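Local coordinates for protein succinyl-CoA ligase (ADP-forming) subunit alpha (Methanosaeta concilii, PDB 6HXI) that binds coenzyme A and joins a CoA-ligase family region to a largely helical region related to the C-terminal domain of citrate synthase, at residues Ser121-Met124 with Ala125-Arg129; Glu460-Arg463 with Ala464-Gly468; Val475-Met478 with Lys479-Ile483. All blocks are in the same frame, centred on the assembly; numbering follows the deposited sequence. Where two conformers were deposited one is given.

Interaction 1: residues Ser121-Met124 with Ala125-Arg129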
# COMPACT_ATOMS: atom_id res chain seq x y z
N SER B 121 55.48 -9.84 -4.63
CA SER B 121 55.76 -9.97 -6.08
C SER B 121 56.81 -11.05 -6.34
O SER B 121 56.63 -11.83 -7.27
CB SER B 121 56.20 -8.64 -6.66
OG SER B 121 55.07 -7.79 -6.65
N ARG B 122 57.88 -11.10 -5.52
CA ARG B 122 58.92 -12.14 -5.63
C ARG B 122 58.30 -13.53 -5.40
O ARG B 122 58.61 -14.47 -6.13
CB ARG B 122 60.03 -11.91 -4.61
CG ARG B 122 60.98 -10.79 -4.95
CD ARG B 122 62.25 -10.88 -4.12
NE ARG B 122 62.03 -10.58 -2.70
CZ ARG B 122 62.03 -9.36 -2.19
NH1 ARG B 122 61.84 -9.18 -0.89
NH2 ARG B 122 62.26 -8.30 -2.96
N VAL B 123 57.41 -13.65 -4.40
CA VAL B 123 56.71 -14.93 -4.10
C VAL B 123 55.76 -15.32 -5.26
O VAL B 123 55.69 -16.50 -5.60
CB VAL B 123 56.02 -14.96 -2.72
CG1 VAL B 123 55.17 -16.21 -2.54
CG2 VAL B 123 57.06 -14.85 -1.60
N MET B 124 55.10 -14.33 -5.91
CA MET B 124 54.23 -14.60 -7.06
C MET B 124 55.04 -15.06 -8.27
O MET B 124 54.66 -16.05 -8.90
CB MET B 124 53.37 -13.37 -7.41
CG MET B 124 52.32 -13.07 -6.36
SD MET B 124 51.12 -11.81 -6.81
CE MET B 124 52.09 -10.34 -6.69
N ALA B 125 56.16 -14.36 -8.56
CA ALA B 125 57.10 -14.65 -9.65
C ALA B 125 57.66 -16.04 -9.51
O ALA B 125 57.64 -16.78 -10.49
CB ALA B 125 58.24 -13.63 -9.67
N ALA B 126 58.15 -16.41 -8.30
CA ALA B 126 58.71 -17.73 -8.01
C ALA B 126 57.61 -18.82 -8.13
O ALA B 126 57.89 -19.89 -8.69
CB ALA B 126 59.31 -17.74 -6.62
N THR B 127 56.38 -18.54 -7.64
CA THR B 127 55.25 -19.47 -7.73
C THR B 127 54.94 -19.72 -9.20
O THR B 127 54.78 -20.87 -9.60
CB THR B 127 54.04 -18.94 -6.92
OG1 THR B 127 54.40 -18.90 -5.55
CG2 THR B 127 52.80 -19.81 -7.06
N ALA B 128 54.95 -18.66 -10.01
CA ALA B 128 54.69 -18.73 -11.45
C ALA B 128 55.72 -19.58 -12.16
O ALA B 128 55.34 -20.49 -12.91
CB ALA B 128 54.64 -17.32 -12.05
N ARG B 129 57.01 -19.34 -11.89
CA ARG B 129 58.13 -20.08 -12.50
C ARG B 129 58.11 -21.57 -12.14
O ARG B 129 58.28 -22.40 -13.03
CB ARG B 129 59.50 -19.42 -12.18
CG ARG B 129 59.63 -18.00 -12.78
CD ARG B 129 60.96 -17.31 -12.53
NE ARG B 129 60.83 -15.89 -12.17
CZ ARG B 129 60.63 -14.89 -13.03
NH1 ARG B 129 60.53 -13.64 -12.59
NH2 ARG B 129 60.52 -15.12 -14.33
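Val123 and Thr127 meet one turn apart on helix 118-130, the connecting helix of a beta-alpha-beta unit. It links the parallel neighbouring strands 108-111 and 134-136. Val123 O takes two bonds from Thr127. The hydroxyl OG1 of Thr127 gives the shorter one, 2.7 Å to Val123 O. The backbone N of Thr127 gives the other at 3.0 Å to the same Val123 O. The two donors come from opposite faces of the carbonyl plane, each tilted by about 30°. The Thr127 first torsion of -64° sets OG1 beside its own backbone N, and from there the hydroxyl swings back to the preceding turn. The Val123 and Thr127 side chains pass at a slant, with CG1 of Val123 4.1 Å from OG1 of Thr127. The remaining bonds are ordinary helical ones: Ala125 N to Ser121 O, Ala126 N to Arg122 O and Ala128 N to Met124 O. The alanine methyls lie close to the carbonyls of the turn before. Ala125 CB is 3.4 Å from Ser121 O, and Ala126 CB is 3.4 Å from Arg122 O.

Helix 93-102 packs on one flank, with Phe94 against Val123 and Met124. On another, Leu156 of the citrate lyase chain rests on Val123, Ala126 and Thr127.

Thr127 is buried, yet its hydroxyl finds an acceptor within its own helix. That bond lets a polar group sit in apolar packing, where Met98 of helix 93-102 and Leu156 of the citrate lyase chain touch Thr127. It also adds a second grip on a carbonyl already used by the helix.

Interaction 2: residues Glu460-Arg463 with Ala464-Gly468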
# COMPACT_ATOMS: atom_id res chain seq x y z
N GLU B 460 -16.07 23.41 2.26
CA GLU B 460 -17.41 23.88 2.55
C GLU B 460 -17.47 25.21 3.25
O GLU B 460 -18.29 26.06 2.85
CB GLU B 460 -18.25 22.82 3.31
CG GLU B 460 -18.67 21.65 2.42
CD GLU B 460 -19.18 21.95 1.02
OE1 GLU B 460 -18.73 21.29 0.06
OE2 GLU B 460 -20.04 22.85 0.88
N PHE B 461 -16.64 25.42 4.30
CA PHE B 461 -16.61 26.70 5.02
C PHE B 461 -16.06 27.82 4.13
O PHE B 461 -16.62 28.90 4.13
CB PHE B 461 -15.84 26.59 6.35
CG PHE B 461 -16.64 25.97 7.48
CD1 PHE B 461 -16.82 24.59 7.55
CD2 PHE B 461 -17.27 26.76 8.43
CE1 PHE B 461 -17.57 24.02 8.58
CE2 PHE B 461 -18.02 26.18 9.47
CZ PHE B 461 -18.15 24.82 9.55
N LYS B 462 -14.98 27.56 3.36
CA LYS B 462 -14.38 28.57 2.48
C LYS B 462 -15.43 29.07 1.46
O LYS B 462 -15.62 30.27 1.31
CB LYS B 462 -13.13 28.02 1.77
CG LYS B 462 -12.23 29.08 1.21
CD LYS B 462 -11.37 28.62 0.05
CE LYS B 462 -10.62 29.83 -0.45
NZ LYS B 462 -10.57 29.91 -1.93
N ARG B 463 -16.13 28.15 0.79
CA ARG B 463 -17.17 28.44 -0.20
C ARG B 463 -18.30 29.29 0.40
O ARG B 463 -18.61 30.35 -0.14
CB ARG B 463 -17.69 27.13 -0.83
CG ARG B 463 -18.86 27.32 -1.79
CD ARG B 463 -19.63 26.04 -2.04
NE ARG B 463 -20.14 25.42 -0.81
CZ ARG B 463 -21.28 25.75 -0.20
NH1 ARG B 463 -22.06 26.71 -0.70
NH2 ARG B 463 -21.64 25.13 0.91
N ALA B 464 -18.86 28.89 1.53
CA ALA B 464 -19.93 29.64 2.18
C ALA B 464 -19.52 31.07 2.46
O ALA B 464 -20.22 31.99 2.04
CB ALA B 464 -20.35 28.94 3.47
N GLN B 465 -18.37 31.26 3.12
CA GLN B 465 -17.83 32.55 3.51
C GLN B 465 -17.45 33.40 2.30
O GLN B 465 -17.66 34.60 2.36
CB GLN B 465 -16.65 32.32 4.45
CG GLN B 465 -16.21 33.54 5.27
CD GLN B 465 -14.93 34.18 4.82
OE1 GLN B 465 -14.15 33.63 4.04
NE2 GLN B 465 -14.66 35.35 5.36
N GLU B 466 -16.95 32.78 1.22
CA GLU B 466 -16.55 33.47 -0.03
C GLU B 466 -17.78 33.99 -0.77
O GLU B 466 -17.89 35.19 -1.04
CB GLU B 466 -15.79 32.52 -0.99
CG GLU B 466 -14.28 32.48 -0.87
CD GLU B 466 -13.64 31.47 -1.81
OE1 GLU B 466 -12.59 31.79 -2.40
OE2 GLU B 466 -14.20 30.36 -1.97
N THR B 467 -18.72 33.06 -1.11
CA THR B 467 -19.96 33.35 -1.84
C THR B 467 -20.88 34.31 -1.06
O THR B 467 -21.96 34.67 -1.55
CB THR B 467 -20.66 32.06 -2.29
OG1 THR B 467 -21.17 31.36 -1.15
CG2 THR B 467 -19.75 31.16 -3.12
N GLY B 468 -20.44 34.74 0.11
CA GLY B 468 -21.17 35.69 0.94
C GLY B 468 -22.29 35.17 1.81
O GLY B 468 -22.90 35.96 2.54
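Lys462 and Glu466 lie one turn apart, and their long side chains run at a slant to each other. Lys462 leaves the helix with CG anti to its backbone N (chi1 -161°). Its chain then bends at the last torsion and brings the amine over the Glu466 carboxylate. NZ of Lys462 forms a salt bridge with OE1 of Glu466 at 2.8 Å. It comes from above the carboxylate plane, about 50° out of it. CG and CD of Lys462 pass nearer OE2 of Glu466, and CE of Lys462 comes to 3.4 Å from OE1 of Glu466. The amine has further partners on helix 560-569, a salt bridge to Asp564 and a bond to the carbonyl of Lys560.

Arg463 turns the other way. Its chain folds at chi3 (56°), which carries the guanidinium back toward Glu460. NH2 of Arg463 meets OE2 of Glu460 at 2.8 Å, nearly along the C-O axis. NE of Arg463 adds a weak bond to the same OE2 at 3.1 Å. One face of the guanidinium lies over the backbone N of Ala464.

The carbonyl of Arg463 is gripped twice by Thr467. The backbone N of Thr467 is 2.9 Å from Arg463 O. The hydroxyl OG1 of Thr467 is also 2.9 Å from Arg463 O, but stands above the carbonyl plane. CG2 of Thr467 reaches 4.2 Å from CG of Arg463.

Ala464 packs on Phe474 of the next helix and on Tyr521, and Phe461 meets Phe474 edge-to-face. The i,i+4 and i,i+3 ion pairs are common along helix surfaces, and the positive-phi Gly468 marks the C-terminal end of helix 453-466, in the citrate synthase-like region.

Interaction 3: residues Val475-Met478 with Lys479-Ile483. With COA (coenzyme A), chain G.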
# COMPACT_ATOMS: atom_id res chain seq x y z
N VAL B 475 -25.93 27.09 7.25
CA VAL B 475 -26.53 26.07 8.12
C VAL B 475 -27.83 25.57 7.47
O VAL B 475 -27.98 24.37 7.27
CB VAL B 475 -26.68 26.57 9.59
CG1 VAL B 475 -27.50 25.61 10.46
CG2 VAL B 475 -25.31 26.83 10.22
N GLY B 476 -28.68 26.51 7.03
CA GLY B 476 -29.94 26.22 6.34
C GLY B 476 -29.79 25.46 5.04
O GLY B 476 -30.48 24.46 4.83
N GLU B 477 -28.88 25.91 4.14
CA GLU B 477 -28.61 25.26 2.85
C GLU B 477 -28.19 23.78 3.01
O GLU B 477 -28.68 22.90 2.30
CB GLU B 477 -27.53 26.06 2.06
CG GLU B 477 -27.09 25.40 0.76
CD GLU B 477 -25.77 25.85 0.18
OE1 GLU B 477 -24.84 25.01 0.10
OE2 GLU B 477 -25.67 27.02 -0.25
N MET B 478 -27.25 23.52 3.94
CA MET B 478 -26.71 22.19 4.22
C MET B 478 -27.79 21.24 4.74
O MET B 478 -27.79 20.07 4.37
CB MET B 478 -25.53 22.27 5.17
CG MET B 478 -24.33 22.96 4.56
SD MET B 478 -23.56 22.07 3.18
CE MET B 478 -22.57 20.87 4.06
N LYS B 479 -28.69 21.75 5.61
CA LYS B 479 -29.81 21.00 6.17
C LYS B 479 -30.78 20.57 5.03
O LYS B 479 -31.21 19.42 5.03
CB LYS B 479 -30.54 21.83 7.23
CG LYS B 479 -31.67 21.09 7.95
CD LYS B 479 -32.57 22.06 8.69
CE LYS B 479 -33.92 21.47 8.99
NZ LYS B 479 -34.63 22.29 10.02
N LYS B 480 -31.07 21.48 4.06
CA LYS B 480 -31.96 21.25 2.90
C LYS B 480 -31.46 20.14 2.01
O LYS B 480 -32.26 19.32 1.56
CB LYS B 480 -32.16 22.53 2.08
CG LYS B 480 -33.41 22.50 1.18
CD LYS B 480 -33.69 23.88 0.56
CE LYS B 480 -35.12 24.05 0.07
NZ LYS B 480 -35.36 25.42 -0.46
N LYS B 481 -30.13 20.10 1.78
CA LYS B 481 -29.45 19.09 0.96
C LYS B 481 -29.28 17.78 1.71
O LYS B 481 -28.84 16.80 1.11
CB LYS B 481 -28.08 19.64 0.51
CG LYS B 481 -28.17 20.77 -0.51
CD LYS B 481 -27.02 21.78 -0.38
CE LYS B 481 -25.82 21.50 -1.26
NZ LYS B 481 -24.71 22.46 -1.03
N GLY B 482 -29.59 17.77 3.01
CA GLY B 482 -29.43 16.60 3.87
C GLY B 482 -27.97 16.24 4.15
O GLY B 482 -27.64 15.07 4.35
N ILE B 483 -27.08 17.26 4.16
CA ILE B 483 -25.65 17.06 4.38
C ILE B 483 -25.25 17.62 5.73
O ILE B 483 -25.37 18.83 5.97
CB ILE B 483 -24.73 17.68 3.26
CG1 ILE B 483 -25.27 17.47 1.80
CG2 ILE B 483 -23.29 17.17 3.40
CD1 ILE B 483 -25.07 16.09 1.15
N1A COA G . -23.97 19.55 11.04
C2A COA G . -25.06 20.32 11.04
N3A COA G . -26.24 20.11 11.64
C4A COA G . -26.26 18.92 12.26
C5A COA G . -25.22 18.01 12.34
C6A COA G . -24.01 18.38 11.72
N6A COA G . -22.89 17.65 11.80
N7A COA G . -25.63 16.85 12.96
C8A COA G . -26.89 17.07 13.25
N9A COA G . -27.34 18.31 12.85
C1B COA G . -28.69 18.85 12.99
C2B COA G . -29.80 18.01 12.37
O2B COA G . -29.91 18.24 10.97
C3B COA G . -31.01 18.56 13.14
O3B COA G . -31.47 19.82 12.61
P3B COA G . -32.97 20.35 12.74
O7A COA G . -33.32 20.30 14.19
O8A COA G . -32.97 21.72 12.17
O9A COA G . -33.82 19.42 11.85
C4B COA G . -30.44 18.93 14.52
O4B COA G . -29.01 18.97 14.36
C5B COA G . -30.82 18.00 15.64
O5B COA G . -30.66 16.65 15.17
P1A COA G . -31.76 15.49 15.52
O1A COA G . -31.27 14.10 15.28
O2A COA G . -33.11 15.76 14.88
O3A COA G . -31.83 15.82 17.07
P2A COA G . -32.39 15.22 18.44
O4A COA G . -31.37 14.35 19.06
O5A COA G . -32.68 16.42 19.31
O6A COA G . -33.74 14.39 18.09
CBP COA G . -35.97 14.33 19.07
CCP COA G . -35.04 15.01 18.07
CDP COA G . -37.35 15.00 18.99
CEP COA G . -36.12 12.82 18.77
CAP COA G . -35.37 14.50 20.50
OAP COA G . -34.96 15.84 20.72
C9P COA G . -36.24 14.04 21.66
O9P COA G . -36.28 12.85 21.96
N8P COA G . -36.91 15.00 22.33
C7P COA G . -37.85 14.70 23.40
C6P COA G . -39.26 15.08 23.03
C5P COA G . -40.23 14.87 24.17
O5P COA G . -39.86 14.97 25.34
N4P COA G . -41.48 14.57 23.83
C3P COA G . -42.51 14.23 24.81
C2P COA G . -42.43 12.79 25.27
S1P COA G . -43.89 12.53 26.31
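Glu477 and Lys481 are brought together by contrasting torsions. Glu477 has CG anti to its backbone N (chi1 175°) and stays extended. Lys481 bends at chi2 (148°) and chi3 (93°), folding back along the helix. NZ of Lys481 then forms a salt bridge with OE1 of Glu477 at 2.8 Å, from above the carboxylate plane. On the way, CD of Lys481 passes 3.3 Å from Glu477 O.

Met478 bends twice and turns its methyl toward the end of the segment. Its CE lies 3.8 Å from CG2 of Ile483. Met478 also packs on Ile485 and Pro486 in the following loop.

Lys479 runs out nearly straight to coenzyme A. Its NZ hydrogen-bonds O8A of the ligand's 3'-phosphate at 2.8 Å, and also Ser92 OG of the second subunit. Lys532 of the same chain, and Ser89, Arg91, Ser92 and Ile112 of the second subunit, also hydrogen-bond the ligand, so the site lies between two copies of the protein.

The helix ends in a Schellman motif. Ile483 N bonds Met478 O at 2.9 Å, Gly482 N bonds Lys479 O at 3.1 Å, and Gly482 has the positive phi that closes the motif.

Overall arrangement
From the N terminus, interaction 1 comes first, on helix 118-130 of the beta-alpha-beta unit. Interactions 2 and 3 follow far later, on the consecutive helices 453-466 and 471-480. Each closes only a turn or so of its own helix. None nests in or crosses another. Interaction 1 lies on the opposite side of the chain's centre from the other two, with about 75 Å between its nearest atoms and those of interaction 2. Interactions 2 and 3 touch, about 14 Å apart between centres. A long, weak ion pair joins Arg463 NH2 to Glu477 OE1 at 3.3 Å, and Met478 SD packs near Arg463 and Glu460. This ties the two helices together within the citrate synthase-like region.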